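Local atomic coordinates of trichothecene 3-O-acetyltransferase (Gibberella zeae, PDB entry 2RKV), a protein that transfers an acetyl group from acetyl-CoA to the 3-hydroxyl of trichothecene mycotoxins such as T-2 toxin and deoxynivalenol, as a member of the BAHD acyltransferase superfamily. Residues A351-L354 / H355-D359; S342-Q345 / R346-L350; Y35-I38 / V39-F42. One frame throughout, in Å; residues are numbered along the deposited sequence. Where two conformers were deposited one is given.

Contact 1: A351-L354 / H355-D359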
# COMPACT_ATOMS: atom_id res chain seq x y z
N ALA A 351 -19.15 0.51 4.15
CA ALA A 351 -19.21 1.73 4.96
C ALA A 351 -20.46 1.76 5.84
O ALA A 351 -20.39 2.11 7.01
CB ALA A 351 -19.12 2.99 4.09
N THR A 352 -21.60 1.35 5.27
CA THR A 352 -22.87 1.35 6.00
C THR A 352 -22.86 0.36 7.16
O THR A 352 -23.27 0.69 8.27
CB THR A 352 -24.08 1.10 5.06
OG1 THR A 352 -24.10 2.12 4.05
CG2 THR A 352 -25.39 1.17 5.83
N TYR A 353 -22.37 -0.85 6.90
CA TYR A 353 -22.25 -1.86 7.95
C TYR A 353 -21.37 -1.35 9.10
O TYR A 353 -21.72 -1.50 10.28
CB TYR A 353 -21.68 -3.17 7.40
CG TYR A 353 -21.66 -4.27 8.44
CD1 TYR A 353 -22.79 -5.06 8.66
CD2 TYR A 353 -20.53 -4.51 9.21
CE1 TYR A 353 -22.79 -6.08 9.61
CE2 TYR A 353 -20.52 -5.52 10.18
CZ TYR A 353 -21.65 -6.30 10.37
OH TYR A 353 -21.64 -7.30 11.32
N LEU A 354 -20.23 -0.77 8.75
CA LEU A 354 -19.34 -0.18 9.76
C LEU A 354 -20.07 0.92 10.54
O LEU A 354 -20.07 0.93 11.77
CB LEU A 354 -18.09 0.38 9.09
CG LEU A 354 -17.07 -0.67 8.67
CD1 LEU A 354 -16.14 -0.09 7.60
CD2 LEU A 354 -16.26 -1.20 9.87
N HIS A 355 -20.71 1.83 9.81
CA HIS A 355 -21.43 2.93 10.44
C HIS A 355 -22.48 2.43 11.44
O HIS A 355 -22.64 2.99 12.53
CB HIS A 355 -22.07 3.80 9.36
CG HIS A 355 -22.87 4.95 9.89
ND1 HIS A 355 -22.31 5.97 10.62
CD2 HIS A 355 -24.19 5.23 9.79
CE1 HIS A 355 -23.25 6.84 10.95
NE2 HIS A 355 -24.40 6.41 10.46
N ASN A 356 -23.19 1.38 11.05
CA ASN A 356 -24.31 0.83 11.84
C ASN A 356 -23.88 0.00 13.04
O ASN A 356 -24.71 -0.38 13.87
CB ASN A 356 -25.22 -0.03 10.95
CG ASN A 356 -26.01 0.79 9.94
OD1 ASN A 356 -26.18 2.01 10.08
ND2 ASN A 356 -26.53 0.11 8.91
N ASN A 357 -22.59 -0.30 13.13
CA ASN A 357 -22.08 -1.17 14.18
C ASN A 357 -21.05 -0.50 15.09
O ASN A 357 -19.93 -0.24 14.66
CB ASN A 357 -21.51 -2.45 13.55
CG ASN A 357 -22.59 -3.42 13.17
OD1 ASN A 357 -23.07 -4.19 14.00
ND2 ASN A 357 -23.01 -3.38 11.90
N PRO A 358 -21.44 -0.21 16.35
CA PRO A 358 -20.48 0.35 17.31
C PRO A 358 -19.29 -0.58 17.56
O PRO A 358 -18.18 -0.11 17.81
CB PRO A 358 -21.30 0.51 18.60
CG PRO A 358 -22.73 0.56 18.14
CD PRO A 358 -22.79 -0.36 16.94
N ASP A 359 -19.52 -1.89 17.47
CA ASP A 359 -18.43 -2.87 17.60
C ASP A 359 -17.94 -3.28 16.22
O ASP A 359 -18.54 -4.13 15.56
CB ASP A 359 -18.88 -4.10 18.41
CG ASP A 359 -17.72 -5.06 18.73
OD1 ASP A 359 -16.60 -4.88 18.21
OD2 ASP A 359 -17.94 -5.99 19.53
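Asn357 reaches back over the last turn of the helix and meets Tyr353 twice, at its carbonyl and at its ring. Its ND2 donates a hydrogen bond to Tyr353 O at 2.8 Å. The bond is nearly straight, with an N-H...O angle of 172°, and the oxygen lies in the plane of the amide. The same nitrogen sits above the centre of the Tyr353 ring, 3.4 Å from the ring plane. Amide and ring planes are 33° apart, so the amide is tilted over the ring rather than laid flat on it. Two settings bring these groups together. The Tyr353 ring leaves anti to the backbone N (chi1 -175°) and lies on the side toward the helix end. Asn357 N also donates to Leu354 O at 3.1 Å, from well above that carbonyl plane and off its lone pairs, and this turn of the backbone brings the amide over the ring.

One step back, Asn356 ND2 lies beside Thr352 CG2 at 3.5 Å, and the two side chains point the same way. Asn356 N bonds Thr352 O at 2.9 Å, and His355 N bonds Ala351 O at 2.8 Å. Thr352 OG1 bonds Arg348 O and Leu199 N. The His355 ring stacks on Tyr198. Lys360 NZ bonds both Leu354 O and Asn357 O, just past the turn. This is the C-terminal end of helix 340-356, where i to i+4 backbone bonds give way to an i to i+3 bond and a side-chain amide takes up a carbonyl of the final turn.

Contact 2: S342-Q345 / R346-L350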
# COMPACT_ATOMS: atom_id res chain seq x y z
N SER A 342 -20.61 -1.62 -9.40
CA SER A 342 -20.40 -2.69 -8.42
C SER A 342 -19.47 -2.24 -7.30
O SER A 342 -19.76 -2.47 -6.13
CB SER A 342 -19.82 -3.94 -9.09
OG SER A 342 -19.43 -4.89 -8.11
N MET A 343 -18.37 -1.60 -7.65
CA MET A 343 -17.45 -1.08 -6.65
C MET A 343 -18.13 -0.07 -5.73
O MET A 343 -17.93 -0.09 -4.51
CB MET A 343 -16.22 -0.47 -7.32
CG MET A 343 -15.08 -1.45 -7.52
SD MET A 343 -14.33 -2.02 -5.97
CE MET A 343 -14.15 -0.51 -5.05
N ARG A 344 -18.96 0.80 -6.31
CA ARG A 344 -19.67 1.79 -5.53
C ARG A 344 -20.66 1.14 -4.56
O ARG A 344 -20.66 1.46 -3.37
CB ARG A 344 -20.37 2.82 -6.42
CG ARG A 344 -21.02 3.95 -5.63
CD ARG A 344 -21.61 5.01 -6.54
NE ARG A 344 -22.24 6.08 -5.75
CZ ARG A 344 -23.54 6.18 -5.52
NH1 ARG A 344 -24.39 5.29 -6.02
NH2 ARG A 344 -24.00 7.18 -4.78
N GLN A 345 -21.48 0.22 -5.06
CA GLN A 345 -22.48 -0.45 -4.20
C GLN A 345 -21.81 -1.21 -3.06
O GLN A 345 -22.22 -1.11 -1.90
CB GLN A 345 -23.39 -1.37 -5.04
CG GLN A 345 -24.42 -2.19 -4.24
CD GLN A 345 -25.50 -1.36 -3.54
OE1 GLN A 345 -26.08 -1.80 -2.54
NE2 GLN A 345 -25.79 -0.18 -4.08
N ARG A 346 -20.74 -1.94 -3.38
CA ARG A 346 -20.05 -2.75 -2.39
C ARG A 346 -19.42 -1.87 -1.32
O ARG A 346 -19.56 -2.13 -0.12
CB ARG A 346 -19.00 -3.64 -3.06
CG ARG A 346 -19.63 -4.76 -3.91
CD ARG A 346 -18.58 -5.66 -4.56
NE ARG A 346 -17.73 -6.28 -3.55
CZ ARG A 346 -16.44 -6.00 -3.40
NH1 ARG A 346 -15.83 -5.14 -4.22
NH2 ARG A 346 -15.75 -6.59 -2.42
N THR A 347 -18.77 -0.80 -1.76
CA THR A 347 -18.08 0.11 -0.85
C THR A 347 -19.08 0.84 0.04
O THR A 347 -18.84 1.02 1.24
CB THR A 347 -17.19 1.09 -1.65
OG1 THR A 347 -16.24 0.34 -2.41
CG2 THR A 347 -16.43 2.04 -0.71
N ARG A 348 -20.22 1.24 -0.53
CA ARG A 348 -21.29 1.85 0.27
C ARG A 348 -21.82 0.86 1.31
O ARG A 348 -22.14 1.26 2.43
CB ARG A 348 -22.42 2.36 -0.63
CG ARG A 348 -22.04 3.58 -1.45
CD ARG A 348 -23.20 4.01 -2.33
NE ARG A 348 -24.30 4.55 -1.54
CZ ARG A 348 -25.56 4.66 -1.96
NH1 ARG A 348 -25.91 4.24 -3.17
NH2 ARG A 348 -26.48 5.18 -1.15
N GLY A 349 -21.92 -0.41 0.93
CA GLY A 349 -22.36 -1.46 1.85
C GLY A 349 -21.42 -1.65 3.02
O GLY A 349 -21.86 -1.66 4.18
N LEU A 350 -20.13 -1.78 2.73
CA LEU A 350 -19.11 -1.91 3.77
C LEU A 350 -19.14 -0.69 4.72
O LEU A 350 -19.17 -0.86 5.95
CB LEU A 350 -17.72 -2.10 3.17
CG LEU A 350 -16.57 -2.17 4.18
CD1 LEU A 350 -16.75 -3.32 5.19
CD2 LEU A 350 -15.25 -2.30 3.48
O HOH W 1 -16.59 -5.11 -7.18
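Thr347 grips the carbonyl of Met343 with two donors on the buried side of the helix. Its OG1 donates to Met343 O at 2.7 Å, and its backbone N bonds the same oxygen at 3.0 Å. The two donors come from opposite faces of the carbonyl plane. OG1 stands beside its own backbone N (chi1 -59°), which turns it back toward the preceding turn. Asn311 ND2, from the trichothecene pocket, also bonds OG1. The Met343 chain bends at chi2 and chi3, and its CE comes 3.5 Å from Thr347 OG1. Met343 SD meets the edge of the Arg346 guanidinium, 3.9 Å from NH1.

This is regular alpha-helix, the first half of helix 340-356, with i to i+4 bonds throughout. Its buried side packs on helix 296-299 and on strand 310-318, where Met343 touches Asn311 and Thr313 and Arg346 NH2 bonds Met312 O.

Looser contacts lie at Ser342 and at the end of Arg344. In one of its two conformers Ser342 OG donates to a water that Arg346 NH1 also reaches, weakly. In one of two conformers of Arg344 its guanidinium runs beside Arg348, with Arg348 CD over one face, 3.9 Å above the plane. This pairing of like charges is therefore doubtful. Arg348 itself is fixed by a neighbouring loop: its NE bonds Pro197 O and its NH2 bonds Tyr198 O.

Contact 3: Y35-I38 / V39-F42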
# COMPACT_ATOMS: atom_id res chain seq x y z
N TYR A 35 24.09 17.96 2.30
CA TYR A 35 23.12 17.51 3.30
C TYR A 35 22.46 18.63 4.15
O TYR A 35 21.25 18.59 4.35
CB TYR A 35 23.66 16.39 4.19
CG TYR A 35 23.90 15.07 3.47
CD1 TYR A 35 22.83 14.33 2.94
CD2 TYR A 35 25.19 14.56 3.35
CE1 TYR A 35 23.06 13.10 2.30
CE2 TYR A 35 25.43 13.35 2.70
CZ TYR A 35 24.37 12.63 2.18
OH TYR A 35 24.63 11.43 1.55
N PRO A 36 23.25 19.61 4.65
CA PRO A 36 22.57 20.65 5.45
C PRO A 36 21.40 21.34 4.73
O PRO A 36 20.34 21.56 5.32
CB PRO A 36 23.69 21.64 5.76
CG PRO A 36 24.92 20.77 5.80
CD PRO A 36 24.71 19.83 4.62
N THR A 37 21.60 21.67 3.44
CA THR A 37 20.55 22.32 2.65
C THR A 37 19.40 21.37 2.33
O THR A 37 18.23 21.78 2.32
CB THR A 37 21.13 23.01 1.39
OG1 THR A 37 22.02 24.06 1.82
CG2 THR A 37 20.03 23.63 0.54
N ILE A 38 19.72 20.09 2.10
CA ILE A 38 18.65 19.09 1.98
C ILE A 38 17.72 19.15 3.20
O ILE A 38 16.49 19.24 3.07
CB ILE A 38 19.23 17.66 1.79
CG1 ILE A 38 19.83 17.53 0.38
CG2 ILE A 38 18.15 16.60 2.02
CD1 ILE A 38 20.77 16.35 0.22
N VAL A 39 18.30 19.13 4.40
CA VAL A 39 17.53 19.10 5.62
C VAL A 39 16.75 20.40 5.82
O VAL A 39 15.56 20.35 6.15
CB VAL A 39 18.44 18.80 6.84
CG1 VAL A 39 17.65 18.90 8.14
CG2 VAL A 39 19.07 17.42 6.68
N SER A 40 17.39 21.55 5.63
CA SER A 40 16.68 22.82 5.83
C SER A 40 15.55 23.03 4.81
O SER A 40 14.48 23.53 5.16
CB SER A 40 17.65 24.01 5.86
OG SER A 40 18.38 24.09 4.67
N THR A 41 15.79 22.65 3.56
CA THR A 41 14.74 22.72 2.53
C THR A 41 13.56 21.84 2.93
O THR A 41 12.40 22.27 2.84
CB THR A 41 15.27 22.29 1.15
OG1 THR A 41 16.19 23.29 0.69
CG2 THR A 41 14.11 22.12 0.13
N PHE A 42 13.85 20.64 3.39
CA PHE A 42 12.79 19.72 3.80
C PHE A 42 12.02 20.23 5.02
O PHE A 42 10.78 20.18 5.05
CB PHE A 42 13.39 18.33 4.06
CG PHE A 42 12.39 17.23 3.97
CD1 PHE A 42 11.92 16.60 5.13
CD2 PHE A 42 11.92 16.80 2.73
CE1 PHE A 42 10.99 15.57 5.06
CE2 PHE A 42 10.99 15.76 2.65
CZ PHE A 42 10.53 15.15 3.82
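Thr41 and Thr37 meet across one turn on the outer side of the helix. The backbone bonds come first. Thr41 N donates to Thr37 O at 2.9 Å. Val39 N donates to Tyr35 O at 3.0 Å, Ser40 N to Pro36 O and Phe42 N to Ile38 O. Each links residue i to residue i+4. Pro36 lies in the first turn, where its lack of an N-H costs no helical bond.

Hydroxyls add a second layer. Thr41 OG1 lies 3.0 Å from Thr37 O, near enough to bond it, but the partner of its proton is not settled. The hydroxyl turns back to that carbonyl because OG1 sits beside its own backbone N (chi1 -69°). In one of its two conformers Ser40 OG stands between its backbone N and carbonyl carbon (chi1 59°). From there it is about equally far from Pro36 O and Thr37 O, and any bond to either is weak.

These residues open helix 35-52, an amphipathic helix that lies against strands 137-144 and 147-155 in the N-terminal part of this BAHD-type fold.

Methyl groups meet oxygens across the turn. Thr37 CG2 lies 3.9 Å from Thr41 OG1. Val39 CG2 lies 3.4 Å from Tyr35 O, beside the backbone bond that its own nitrogen makes there. The larger side chains pack on the sheet instead. Ile38 rests on Leu148, and Val39 on Phe143. Phe42 reaches Leu139, Leu141 and Leu150, and touches Leu171 and Cys175 of helix 161-176.

Tyr35 makes the ring stack: it lies on Phe143, and its OH bonds Gly147 O.

Contacts 1 and 2 follow one another on helix 340-356, with centres about 14 Å apart. Contact 3 lies on another helix, 35-52, its centre about 44 Å from that of contact 2 and across the chain's centre from it. All three are partly buried. Contact 2 lies nearest the ligands, with the Met343 side chain about 7 Å from coenzyme A, and it mixes arginines with a carbonyl gripped by two donors of one threonine. Contact 1 lies at the helix end, where an asparagine amide bonds a carbonyl and covers a tyrosine ring. Contact 3 begins a helix, with hydroxyls on one side and apolar groups turned to a sheet on the other.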